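Local coordinates for protein tannase (Fusobacterium nucleatum subsp. nucleatum ATCC 25586, PDB 6YQ4) that acts as a tannase, a hydrolase whose activity detoxifies gallotannins and probably helps the bacterium withstand them, at residues R437-A442 and I465-A470; P208-E213 and L449-I454; I73-T78 and N158-N163; S178-D183 and R197-A202. All coordinates share one frame; numbering follows the deposited sequence.

Contacts 1 and 3 are both parallel strand pairs of one mixed sheet, with centres about 18 Å apart: contact 3 joins two strands in the middle of the parallel run, contact 1 the two at its end. Contact 4 lies beside contact 3, centres about 13 Å apart, where the chain leading into strand 202-206 bonds to strand 160-163. Contact 2 touches contact 1 through helix 450-461, which links the strands of contact 1, and their segments alternate along the chain; contact 3 closes before contact 4 opens, and both close before contacts 2 and 1. Together they trace a fold consistent with an alpha/beta hydrolase, in which loops leaving the parallel strands probably build the active site.

Contact 1. Residues R437-A442 and I465-A470; sequences RIRHGA and IVNFAA
Ile438 and Phe468 meet on one face of the last two strands of the sheet, 435-439 and the outermost 465-469, the two strands of a parallel beta-alpha-beta unit whose crossover is helix 450-461. CG2 of Ile438 presses on CD1 of the Phe468 ring at 3.5 Å, with Leu455 and Ile306 packed on the pair, so branched and aromatic hydrocarbon suits it. The tight side is the inner strand, where Ile438 and Arg437 are buried; the edge strand is looser, its Asn467, Phe468 and Ala469 partly exposed, like Arg439. Trp488 touches Arg437 and Asn467. Ile438 N donates to Asn467 O (2.9 Å) and His440 N to Ala469 O (3.2 Å); the bond from Ala469 N to Ile438 O is weak. Arg439 bends at chi2 (-57°), folding its guanidinium back along the strands. The short side chain of Ala469 lets it lie close, CB 3.4 Å above one face; on the opposite face the Arg437 guanidinium lies face against face, offset, and its salt bridge to Asp481 would be expected to ease the like charges. NH1 also donates to Ile438 O. Arg439 reaches Asn467 end-on: NH1 at 3.0 Å and NH2 at 2.9 Å both donate to OD1, from the same face of the amide plane.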
loop_
_atom_site.group_PDB
_atom_site.type_symbol
_atom_site.label_atom_id
_atom_site.label_comp_id
_atom_site.label_asym_id
_atom_site.label_seq_id
_atom_site.Cartn_x
_atom_site.Cartn_y
_atom_site.Cartn_z
ATOM N N ARG A 437 3.912 -5.929 -8.562
ATOM C CA ARG A 437 3.658 -4.765 -9.402
ATOM C C ARG A 437 3.466 -3.563 -8.483
ATOM O O ARG A 437 2.597 -3.577 -7.601
ATOM C CB ARG A 437 2.441 -4.976 -10.312
ATOM C CG ARG A 437 2.302 -3.911 -11.390
ATOM C CD ARG A 437 0.966 -4.026 -12.044
ATOM N NE ARG A 437 0.810 -3.189 -13.233
ATOM C CZ ARG A 437 0.046 -2.099 -13.293
ATOM N NH1 ARG A 437 -0.617 -1.666 -12.207
ATOM N NH2 ARG A 437 -0.048 -1.430 -14.434
ATOM N N ILE A 438 4.280 -2.535 -8.690
ATOM C CA ILE A 438 4.384 -1.391 -7.797
ATOM C C ILE A 438 4.275 -0.141 -8.657
ATOM O O ILE A 438 4.914 -0.052 -9.713
ATOM C CB ILE A 438 5.709 -1.413 -7.003
ATOM C CG1 ILE A 438 5.757 -2.581 -6.024
ATOM C CG2 ILE A 438 5.926 -0.154 -6.237
ATOM C CD1 ILE A 438 7.161 -2.805 -5.457
ATOM N N ARG A 439 3.420 0.792 -8.242
ATOM C CA ARG A 439 3.188 2.032 -8.968
ATOM C C ARG A 439 3.276 3.168 -7.979
ATOM O O ARG A 439 2.662 3.103 -6.909
ATOM C CB ARG A 439 1.811 2.066 -9.657
ATOM C CG ARG A 439 1.666 1.214 -10.938
ATOM C CD ARG A 439 2.701 1.600 -12.010
ATOM N NE ARG A 439 2.655 0.752 -13.211
ATOM C CZ ARG A 439 3.367 -0.368 -13.377
ATOM N NH1 ARG A 439 4.187 -0.801 -12.419
ATOM N NH2 ARG A 439 3.276 -1.052 -14.511
ATOM N N HIS A 440 4.011 4.214 -8.327
ATOM C CA HIS A 440 3.965 5.447 -7.544
ATOM C C HIS A 440 4.046 6.611 -8.510
ATOM O O HIS A 440 5.027 6.727 -9.246
ATOM C CB HIS A 440 5.100 5.515 -6.520
ATOM C CG HIS A 440 5.052 6.737 -5.663
ATOM N ND1 HIS A 440 4.465 6.751 -4.415
ATOM C CD2 HIS A 440 5.486 8.001 -5.889
ATOM C CE1 HIS A 440 4.559 7.964 -3.901
ATOM N NE2 HIS A 440 5.174 8.742 -4.776
ATOM N N GLY A 441 3.033 7.471 -8.504
ATOM C CA GLY A 441 2.930 8.494 -9.531
ATOM C C GLY A 441 4.015 9.557 -9.426
ATOM O O GLY A 441 4.444 9.947 -8.338
ATOM N N ALA A 442 4.435 10.055 -10.590
ATOM C CA ALA A 442 5.520 11.027 -10.674
ATOM C C ALA A 442 5.205 12.367 -9.985
ATOM O O ALA A 442 6.140 13.107 -9.667
ATOM C CB ALA A 442 5.877 11.233 -12.150
ATOM N N ILE A 465 10.511 -11.112 -9.184
ATOM C CA ILE A 465 10.198 -10.434 -10.436
ATOM C C ILE A 465 9.343 -9.214 -10.093
ATOM O O ILE A 465 8.269 -9.348 -9.497
ATOM C CB ILE A 465 9.490 -11.378 -11.424
ATOM C CG1 ILE A 465 10.485 -12.283 -12.173
ATOM C CG2 ILE A 465 8.801 -10.581 -12.494
ATOM C CD1 ILE A 465 11.252 -13.273 -11.339
ATOM N N VAL A 466 9.828 -8.024 -10.457
ATOM C CA VAL A 466 9.278 -6.755 -10.014
ATOM C C VAL A 466 8.942 -5.885 -11.216
ATOM O O VAL A 466 9.805 -5.624 -12.053
ATOM C CB VAL A 466 10.264 -6.021 -9.093
ATOM C CG1 VAL A 466 9.791 -4.608 -8.827
ATOM C CG2 VAL A 466 10.449 -6.793 -7.781
ATOM N N ASN A 467 7.700 -5.384 -11.274
ATOM C CA ASN A 467 7.254 -4.451 -12.314
ATOM C C ASN A 467 6.935 -3.109 -11.643
ATOM O O ASN A 467 5.862 -2.939 -11.052
ATOM C CB ASN A 467 6.046 -5.021 -13.063
ATOM C CG ASN A 467 5.624 -4.167 -14.253
ATOM O OD1 ASN A 467 5.478 -2.955 -14.146
ATOM N ND2 ASN A 467 5.396 -4.808 -15.379
ATOM N N PHE A 468 7.867 -2.150 -11.768
ATOM C CA PHE A 468 7.861 -0.869 -11.071
ATOM C C PHE A 468 7.961 0.264 -12.072
ATOM O O PHE A 468 8.743 0.198 -13.024
ATOM C CB PHE A 468 9.011 -0.763 -10.081
ATOM C CG PHE A 468 9.128 0.598 -9.398
ATOM C CD1 PHE A 468 8.101 1.105 -8.639
ATOM C CD2 PHE A 468 10.296 1.331 -9.480
ATOM C CE1 PHE A 468 8.219 2.340 -7.989
ATOM C CE2 PHE A 468 10.416 2.586 -8.832
ATOM C CZ PHE A 468 9.372 3.086 -8.091
ATOM N N ALA A 469 7.190 1.316 -11.818
ATOM C CA ALA A 469 6.943 2.406 -12.748
ATOM C C ALA A 469 6.391 3.591 -11.963
ATOM O O ALA A 469 5.623 3.421 -11.009
ATOM C CB ALA A 469 5.946 1.993 -13.839
ATOM N N ALA A 470 6.781 4.793 -12.381
ATOM C CA ALA A 470 6.235 6.046 -11.853
ATOM C C ALA A 470 5.475 6.716 -12.986
ATOM O O ALA A 470 6.054 7.478 -13.769
ATOM C CB ALA A 470 7.333 6.951 -11.309
#

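Contact 2. Residues P208-E213 and L449-I454; sequences PITNLE and LAIPAI
Ile451 reaches out from helix 450-461 with both of its branches against Thr210 and Asn211. Its CG1 stands beside the backbone N (chi1 -72°), and a further bend at chi2 (-79°) folds CD1 round to lie 3.7 Å from Asn211 CB, while CG2 comes within 3.5 Å of Thr210 O. A beta-branched residue fills two places at once. Asn211 meets it with its hydrocarbon part: CG swings away from the backbone N (chi1 -150°), laying CB on Ile451 and sending the amide to polar partners. Its backbone is left-handed helical, a conformation asparagine tolerates better than most residues. Its loop follows strand 202-206 and leads into helix 212-223, at the end of the sheet where loops of an alpha/beta hydrolase usually form the active site; consistent with this, Ile209 bonds through its backbone to Ser166, the probable nucleophile. Earlier in the loop, Pro208 CG rests 4.5 Å from Pro452 CB, and proline is readily accepted near the start of a helix, where no N-H is needed. A water bridges the segments, accepting from Asn211 ND2 at 3.0 Å and donating to Ile451 O at 2.7 Å. Tyr275 OH also bonds ND2; Asn214 and Asn422 donate to OD1.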
loop_
_atom_site.group_PDB
_atom_site.type_symbol
_atom_site.label_atom_id
_atom_site.label_comp_id
_atom_site.label_asym_id
_atom_site.label_seq_id
_atom_site.Cartn_x
_atom_site.Cartn_y
_atom_site.Cartn_z
ATOM N N PRO A 208 2.251 2.550 -2.170
ATOM C CA PRO A 208 2.224 2.021 -0.800
ATOM C C PRO A 208 2.805 3.024 0.185
ATOM O O PRO A 208 3.867 3.598 -0.045
ATOM C CB PRO A 208 3.097 0.757 -0.874
ATOM C CG PRO A 208 3.953 0.926 -2.102
ATOM C CD PRO A 208 3.139 1.772 -3.059
ATOM N N ILE A 209 2.103 3.226 1.294
ATOM C CA ILE A 209 2.626 4.038 2.388
ATOM C C ILE A 209 3.248 3.086 3.399
ATOM O O ILE A 209 2.599 2.746 4.399
ATOM C CB ILE A 209 1.520 4.914 3.036
ATOM C CG1 ILE A 209 0.762 5.746 1.995
ATOM C CG2 ILE A 209 2.056 5.826 4.141
ATOM C CD1 ILE A 209 1.613 6.655 1.178
ATOM N N THR A 210 4.487 2.624 3.138
ATOM C CA THR A 210 5.249 1.706 4.007
ATOM C C THR A 210 6.549 2.310 4.506
ATOM O O THR A 210 6.845 3.492 4.286
ATOM C CB THR A 210 5.689 0.398 3.334
ATOM O OG1 THR A 210 6.043 0.607 1.949
ATOM C CG2 THR A 210 4.739 -0.715 3.556
ATOM N N ASN A 211 7.367 1.432 5.112
ATOM C CA ASN A 211 8.649 1.817 5.695
ATOM C C ASN A 211 8.489 3.040 6.600
ATOM O O ASN A 211 9.307 3.971 6.561
ATOM C CB ASN A 211 9.654 2.086 4.595
ATOM C CG ASN A 211 11.071 1.791 5.001
ATOM O OD1 ASN A 211 11.366 1.635 6.184
ATOM N ND2 ASN A 211 11.970 1.675 3.996
ATOM N N LEU A 212 7.427 3.028 7.429
ATOM C CA LEU A 212 6.958 4.257 8.082
ATOM C C LEU A 212 8.052 4.922 8.912
ATOM O O LEU A 212 8.264 6.135 8.818
ATOM C CB LEU A 212 5.735 3.965 8.949
ATOM C CG LEU A 212 4.561 3.605 8.054
ATOM C CD1 LEU A 212 3.355 3.236 8.872
ATOM C CD2 LEU A 212 4.292 4.757 7.120
ATOM N N GLU A 213 8.773 4.144 9.714
ATOM C CA GLU A 213 9.824 4.725 10.540
ATOM C C GLU A 213 10.982 5.311 9.724
ATOM O O GLU A 213 11.748 6.111 10.275
ATOM C CB GLU A 213 10.348 3.670 11.535
ATOM C CG GLU A 213 11.086 2.479 10.921
ATOM C CD GLU A 213 10.144 1.359 10.535
ATOM O OE1 GLU A 213 8.963 1.684 10.273
ATOM O OE2 GLU A 213 10.577 0.170 10.466
ATOM N N LEU A 449 9.090 9.262 -3.383
ATOM C CA LEU A 449 9.333 8.214 -4.379
ATOM C C LEU A 449 10.501 7.303 -3.979
ATOM O O LEU A 449 10.599 6.169 -4.461
ATOM C CB LEU A 449 9.612 8.847 -5.747
ATOM C CG LEU A 449 9.950 7.929 -6.924
ATOM C CD1 LEU A 449 8.728 7.126 -7.347
ATOM C CD2 LEU A 449 10.464 8.735 -8.087
ATOM N N ALA A 450 11.368 7.777 -3.084
ATOM C CA ALA A 450 12.472 6.970 -2.589
ATOM C C ALA A 450 11.987 5.705 -1.895
ATOM O O ALA A 450 12.699 4.696 -1.892
ATOM C CB ALA A 450 13.327 7.814 -1.637
ATOM N N ILE A 451 10.787 5.733 -1.315
ATOM C CA ILE A 451 10.307 4.662 -0.442
ATOM C C ILE A 451 9.818 3.483 -1.280
ATOM O O ILE A 451 10.267 2.350 -1.044
ATOM C CB ILE A 451 9.204 5.154 0.523
ATOM C CG1 ILE A 451 9.781 6.052 1.616
ATOM C CG2 ILE A 451 8.503 3.947 1.181
ATOM C CD1 ILE A 451 10.460 5.246 2.749
ATOM N N PRO A 452 8.890 3.662 -2.232
ATOM C CA PRO A 452 8.559 2.529 -3.107
ATOM C C PRO A 452 9.742 2.064 -3.948
ATOM O O PRO A 452 9.876 0.851 -4.177
ATOM C CB PRO A 452 7.403 3.058 -3.988
ATOM C CG PRO A 452 7.491 4.574 -3.919
ATOM C CD PRO A 452 8.043 4.846 -2.522
ATOM N N ALA A 453 10.610 2.982 -4.399
ATOM C CA ALA A 453 11.839 2.570 -5.098
ATOM C C ALA A 453 12.687 1.638 -4.241
ATOM O O ALA A 453 13.189 0.612 -4.735
ATOM C CB ALA A 453 12.688 3.786 -5.494
ATOM N N ILE A 454 12.880 1.988 -2.956
ATOM C CA ILE A 454 13.650 1.127 -2.052
ATOM C C ILE A 454 12.979 -0.235 -1.888
ATOM O O ILE A 454 13.652 -1.268 -1.838
ATOM C CB ILE A 454 13.851 1.820 -0.697
ATOM C CG1 ILE A 454 14.960 2.868 -0.781
ATOM C CG2 ILE A 454 14.098 0.796 0.417
ATOM C CD1 ILE A 454 14.922 3.797 0.430
HETATM O O HOH W 1 10.750 1.110 1.302
#

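Contact 3. Residues I73-T78 and N158-N163; sequences IFFPNT and NKIISN
Phe74 lays the far end of its ring against Asn163, CZ being 3.8 Å from Asn163 CB, with the ring and amide planes inclined at 37°. Phe74 CG is anti to the backbone N (chi1 -177°), which carries the ring along its face of the sheet to Asn163, two residues on from its own bridge partner Ile161. The buried amide is well supplied: OD1 takes a bond from Ser204, and ND2 gives one to Asp479. On the other face, Phe75 and Ile160 run side by side and point the same way, Phe75 CB lying 3.7 Å from Ile160 CG2, and the ring turns its edge to Ser162 OG. Helix 134-148 covers this face through Val143 and Leu146, apolar as isoleucine and phenylalanine require. Strands 73-76 and 160-163 are parallel neighbours inside the central sheet of an alpha/beta-hydrolase fold, and the second leads straight to Ser166 on the probable nucleophile elbow. Five backbone bonds join them, from Ile73 N to Lys159 O (2.8 Å) to Asn77 N to Asn163 O (3.1 Å). The Ile73 side chain lies about 6 Å from the magnesium ion bound by Asp150, Met153 and Gly155. At the elbow end a water donates to Phe75 O at 2.8 Å, accepts from Asn77 ND2 and bonds Ser162 OG; Asn77 ND2 also donates to Gly168 O, and its OD1 accepts from Val79 N.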
loop_
_atom_site.group_PDB
_atom_site.type_symbol
_atom_site.label_atom_id
_atom_site.label_comp_id
_atom_site.label_asym_id
_atom_site.label_seq_id
_atom_site.Cartn_x
_atom_site.Cartn_y
_atom_site.Cartn_z
ATOM N N ILE A 73 -7.327 -16.027 -8.008
ATOM C CA ILE A 73 -8.205 -15.401 -7.028
ATOM C C ILE A 73 -7.710 -13.977 -6.840
ATOM O O ILE A 73 -6.569 -13.758 -6.404
ATOM C CB ILE A 73 -8.241 -16.192 -5.705
ATOM C CG1 ILE A 73 -8.827 -17.588 -5.948
ATOM C CG2 ILE A 73 -9.079 -15.470 -4.634
ATOM C CD1 ILE A 73 -8.986 -18.419 -4.696
ATOM N N PHE A 74 -8.558 -13.010 -7.206
ATOM C CA PHE A 74 -8.243 -11.594 -7.083
ATOM C C PHE A 74 -8.664 -11.124 -5.693
ATOM O O PHE A 74 -9.839 -11.241 -5.322
ATOM C CB PHE A 74 -8.947 -10.795 -8.180
ATOM C CG PHE A 74 -8.616 -9.315 -8.174
ATOM C CD1 PHE A 74 -7.332 -8.875 -8.496
ATOM C CD2 PHE A 74 -9.589 -8.370 -7.859
ATOM C CE1 PHE A 74 -7.018 -7.516 -8.497
ATOM C CE2 PHE A 74 -9.284 -6.999 -7.852
ATOM C CZ PHE A 74 -7.980 -6.570 -8.166
ATOM N N PHE A 75 -7.708 -10.567 -4.947
ATOM C CA PHE A 75 -7.828 -10.287 -3.514
ATOM C C PHE A 75 -7.659 -8.790 -3.214
ATOM O O PHE A 75 -6.641 -8.376 -2.643
ATOM C CB PHE A 75 -6.783 -11.139 -2.786
ATOM C CG PHE A 75 -6.962 -11.219 -1.297
ATOM C CD1 PHE A 75 -7.938 -12.045 -0.741
ATOM C CD2 PHE A 75 -6.137 -10.497 -0.442
ATOM C CE1 PHE A 75 -8.121 -12.114 0.650
ATOM C CE2 PHE A 75 -6.301 -10.579 0.950
ATOM C CZ PHE A 75 -7.293 -11.385 1.490
ATOM N N PRO A 76 -8.646 -7.951 -3.562
ATOM C CA PRO A 76 -8.551 -6.511 -3.230
ATOM C C PRO A 76 -8.983 -6.164 -1.805
ATOM O O PRO A 76 -10.010 -6.635 -1.314
ATOM C CB PRO A 76 -9.506 -5.853 -4.239
ATOM C CG PRO A 76 -10.582 -6.911 -4.455
ATOM C CD PRO A 76 -9.880 -8.265 -4.318
ATOM N N ASN A 77 -8.203 -5.301 -1.149
ATOM C CA ASN A 77 -8.609 -4.679 0.111
ATOM C C ASN A 77 -8.900 -3.198 -0.116
ATOM O O ASN A 77 -8.452 -2.607 -1.098
ATOM C CB ASN A 77 -7.551 -4.888 1.222
ATOM C CG ASN A 77 -6.405 -3.875 1.179
ATOM O OD1 ASN A 77 -6.601 -2.708 1.507
ATOM N ND2 ASN A 77 -5.176 -4.340 0.826
ATOM N N THR A 78 -9.683 -2.603 0.792
ATOM C CA THR A 78 -10.183 -1.242 0.606
ATOM C C THR A 78 -9.592 -0.244 1.592
ATOM O O THR A 78 -10.098 0.885 1.696
ATOM C CB THR A 78 -11.722 -1.203 0.689
ATOM O OG1 THR A 78 -12.165 -1.432 2.035
ATOM C CG2 THR A 78 -12.349 -2.253 -0.244
ATOM N N ASN A 158 -3.714 -21.269 -4.670
ATOM C CA ASN A 158 -2.290 -21.091 -4.916
ATOM C C ASN A 158 -1.998 -19.925 -5.829
ATOM O O ASN A 158 -0.828 -19.701 -6.163
ATOM C CB ASN A 158 -1.702 -22.356 -5.520
ATOM C CG ASN A 158 -1.845 -23.526 -4.609
ATOM O OD1 ASN A 158 -1.282 -23.533 -3.515
ATOM N ND2 ASN A 158 -2.608 -24.527 -5.034
ATOM N N LYS A 159 -3.030 -19.195 -6.255
ATOM C CA LYS A 159 -2.866 -18.069 -7.161
ATOM C C LYS A 159 -3.704 -16.886 -6.675
ATOM O O LYS A 159 -4.615 -16.403 -7.349
ATOM C CB LYS A 159 -3.204 -18.480 -8.590
ATOM C CG LYS A 159 -2.196 -19.461 -9.138
ATOM C CD LYS A 159 -2.120 -19.425 -10.628
ATOM C CE LYS A 159 -1.666 -20.786 -11.137
ATOM N NZ LYS A 159 -0.552 -20.641 -12.105
ATOM N N ILE A 160 -3.369 -16.416 -5.477
ATOM C CA ILE A 160 -3.999 -15.247 -4.881
ATOM C C ILE A 160 -3.202 -14.016 -5.290
ATOM O O ILE A 160 -2.005 -13.922 -5.000
ATOM C CB ILE A 160 -4.067 -15.376 -3.349
ATOM C CG1 ILE A 160 -5.068 -16.461 -2.934
ATOM C CG2 ILE A 160 -4.455 -14.053 -2.721
ATOM C CD1 ILE A 160 -5.062 -16.749 -1.437
ATOM N N ILE A 161 -3.855 -13.063 -5.950
ATOM C CA ILE A 161 -3.225 -11.789 -6.287
ATOM C C ILE A 161 -3.818 -10.724 -5.381
ATOM O O ILE A 161 -5.004 -10.383 -5.495
ATOM C CB ILE A 161 -3.399 -11.408 -7.762
ATOM C CG1 ILE A 161 -2.962 -12.568 -8.663
ATOM C CG2 ILE A 161 -2.603 -10.098 -8.072
ATOM C CD1 ILE A 161 -4.092 -13.483 -9.086
ATOM N N SER A 162 -2.984 -10.193 -4.495
ATOM C CA SER A 162 -3.354 -9.083 -3.633
ATOM C C SER A 162 -3.355 -7.768 -4.403
ATOM O O SER A 162 -2.515 -7.560 -5.286
ATOM C CB SER A 162 -2.364 -8.999 -2.477
ATOM O OG SER A 162 -2.850 -8.218 -1.415
ATOM N N ASN A 163 -4.291 -6.871 -4.047
ATOM C CA ASN A 163 -4.319 -5.493 -4.537
ATOM C C ASN A 163 -4.685 -4.522 -3.405
ATOM O O ASN A 163 -5.437 -4.854 -2.486
ATOM C CB ASN A 163 -5.310 -5.334 -5.704
ATOM C CG ASN A 163 -5.081 -4.051 -6.502
ATOM O OD1 ASN A 163 -3.938 -3.664 -6.772
ATOM N ND2 ASN A 163 -6.174 -3.383 -6.884
HETATM O O HOH W 2 -5.306 -7.349 -0.377
#

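Contact 4. Residues S178-D183 and R197-A202; sequences SGNSQD and RDDIFA
Asn180 takes a bond from the backbone of Asp198: Asp198 N donates to Asn180 OD1 at 3.1 Å along a nearly straight path (165°). In return Asn180 N approaches Asp198 OD1 on the syn side of the carboxylate, though the modelled separation is too short to trust. The two side chains slide past each other in opposite directions, with their amide and carboxylate planes 25° apart. Asn180 OD1 also lies 3.4 Å from Arg197 CB. Close by, the backbones nearly touch, Gly179 CA being 4.0 Å from Asp199 CA; with no side chain, Gly179 lets them come this near. The next shell positions the two partners. A type II turn from Ser178 to Ser181, closed by Ser181 N to Ser178 O at 2.8 Å, presents Asn180 N to the carboxylate; Asn180 takes its left-handed third position, which asparagine tolerates. Asp198 CG stands between its own backbone N and carbonyl carbon (chi1 52°), which carries the carboxylate across to the turn, where a salt bridge from Arg144 to OD2 holds it. The turn follows helix 167-177 and precedes helix 185-191; the facing loop leads into strand 202-206, with Phe201 and Ala202 already bonded to strand 160-163 and Arg144 coming from helix 134-148.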
loop_
_atom_site.group_PDB
_atom_site.type_symbol
_atom_site.label_atom_id
_atom_site.label_comp_id
_atom_site.label_asym_id
_atom_site.label_seq_id
_atom_site.Cartn_x
_atom_site.Cartn_y
_atom_site.Cartn_z
ATOM N N SER A 178 5.655 -11.245 4.149
ATOM C CA SER A 178 5.776 -11.923 5.439
ATOM C C SER A 178 5.023 -13.253 5.506
ATOM O O SER A 178 4.707 -13.715 6.607
ATOM C CB SER A 178 5.303 -11.000 6.574
ATOM O OG SER A 178 3.975 -10.563 6.367
ATOM N N GLY A 179 4.742 -13.886 4.368
ATOM C CA GLY A 179 3.975 -15.112 4.353
ATOM C C GLY A 179 4.426 -16.128 5.385
ATOM O O GLY A 179 5.564 -16.616 5.347
ATOM N N ASN A 180 3.547 -16.419 6.340
ATOM C CA ASN A 180 3.740 -17.440 7.367
ATOM C C ASN A 180 4.767 -17.055 8.418
ATOM O O ASN A 180 5.175 -17.908 9.211
ATOM C CB ASN A 180 4.108 -18.792 6.752
ATOM C CG ASN A 180 3.135 -19.192 5.695
ATOM O OD1 ASN A 180 1.941 -19.258 5.942
ATOM N ND2 ASN A 180 3.625 -19.413 4.493
ATOM N N SER A 181 5.167 -15.795 8.479
ATOM C CA SER A 181 6.045 -15.379 9.555
ATOM C C SER A 181 5.371 -15.666 10.893
ATOM O O SER A 181 4.162 -15.459 11.062
ATOM C CB SER A 181 6.385 -13.892 9.441
ATOM O OG SER A 181 6.737 -13.390 10.722
ATOM N N GLN A 182 6.166 -16.155 11.844
ATOM C CA GLN A 182 5.632 -16.573 13.133
ATOM C C GLN A 182 5.157 -15.402 13.980
ATOM O O GLN A 182 4.334 -15.599 14.879
ATOM C CB GLN A 182 6.692 -17.366 13.888
ATOM C CG GLN A 182 7.251 -18.533 13.105
ATOM C CD GLN A 182 6.756 -19.868 13.617
ATOM O OE1 GLN A 182 5.782 -20.420 13.102
ATOM N NE2 GLN A 182 7.424 -20.396 14.643
ATOM N N ASP A 183 5.659 -14.194 13.714
ATOM C CA ASP A 183 5.280 -13.009 14.485
ATOM C C ASP A 183 3.773 -12.801 14.559
ATOM O O ASP A 183 3.264 -12.262 15.553
ATOM C CB ASP A 183 5.907 -11.772 13.854
ATOM C CG ASP A 183 7.403 -11.878 13.732
ATOM O OD1 ASP A 183 7.952 -12.964 14.036
ATOM O OD2 ASP A 183 8.023 -10.866 13.336
ATOM N N ARG A 197 -2.376 -21.365 5.968
ATOM C CA ARG A 197 -1.222 -20.574 5.546
ATOM C C ARG A 197 -1.702 -19.256 4.955
ATOM O O ARG A 197 -2.879 -19.107 4.597
ATOM C CB ARG A 197 -0.357 -21.329 4.534
ATOM C CG ARG A 197 -1.069 -21.789 3.272
ATOM C CD ARG A 197 -0.101 -22.611 2.432
ATOM N NE ARG A 197 -0.138 -22.258 1.015
ATOM C CZ ARG A 197 0.669 -22.770 0.088
ATOM N NH1 ARG A 197 1.571 -23.681 0.431
ATOM N NH2 ARG A 197 0.571 -22.377 -1.181
ATOM N N ASP A 198 -0.771 -18.291 4.859
ATOM C CA ASP A 198 -1.122 -16.948 4.413
ATOM C C ASP A 198 -0.187 -16.383 3.344
ATOM O O ASP A 198 -0.301 -15.197 2.998
ATOM C CB ASP A 198 -1.206 -15.995 5.618
ATOM C CG ASP A 198 0.036 -16.040 6.493
ATOM O OD1 ASP A 198 1.135 -15.814 5.949
ATOM O OD2 ASP A 198 -0.086 -16.276 7.722
ATOM N N ASP A 199 0.708 -17.189 2.773
ATOM C CA ASP A 199 1.517 -16.705 1.660
ATOM C C ASP A 199 0.643 -16.542 0.419
ATOM O O ASP A 199 -0.350 -17.254 0.245
ATOM C CB ASP A 199 2.676 -17.663 1.384
ATOM C CG ASP A 199 2.206 -19.020 0.919
ATOM O OD1 ASP A 199 1.515 -19.707 1.703
ATOM O OD2 ASP A 199 2.518 -19.391 -0.233
ATOM N N ILE A 200 1.000 -15.581 -0.444
ATOM C CA ILE A 200 0.185 -15.280 -1.616
ATOM C C ILE A 200 1.022 -15.403 -2.886
ATOM O O ILE A 200 2.242 -15.536 -2.847
ATOM C CB ILE A 200 -0.496 -13.897 -1.541
ATOM C CG1 ILE A 200 0.522 -12.777 -1.435
ATOM C CG2 ILE A 200 -1.428 -13.827 -0.359
ATOM C CD1 ILE A 200 -0.065 -11.460 -1.741
ATOM N N PHE A 201 0.329 -15.361 -4.032
ATOM C CA PHE A 201 0.994 -15.613 -5.303
ATOM C C PHE A 201 1.637 -14.356 -5.885
ATOM O O PHE A 201 2.735 -14.429 -6.446
ATOM C CB PHE A 201 0.010 -16.230 -6.301
ATOM C CG PHE A 201 0.621 -16.524 -7.659
ATOM C CD1 PHE A 201 1.439 -17.626 -7.856
ATOM C CD2 PHE A 201 0.389 -15.670 -8.732
ATOM C CE1 PHE A 201 2.018 -17.893 -9.125
ATOM C CE2 PHE A 201 0.951 -15.911 -9.978
ATOM C CZ PHE A 201 1.772 -17.040 -10.178
ATOM N N ALA A 202 0.990 -13.200 -5.763
ATOM C CA ALA A 202 1.527 -11.986 -6.358
ATOM C C ALA A 202 0.931 -10.778 -5.650
ATOM O O ALA A 202 -0.177 -10.839 -5.127
ATOM C CB ALA A 202 1.239 -11.923 -7.863
HETATM O O HOH W 3 1.836 -14.923 8.700
#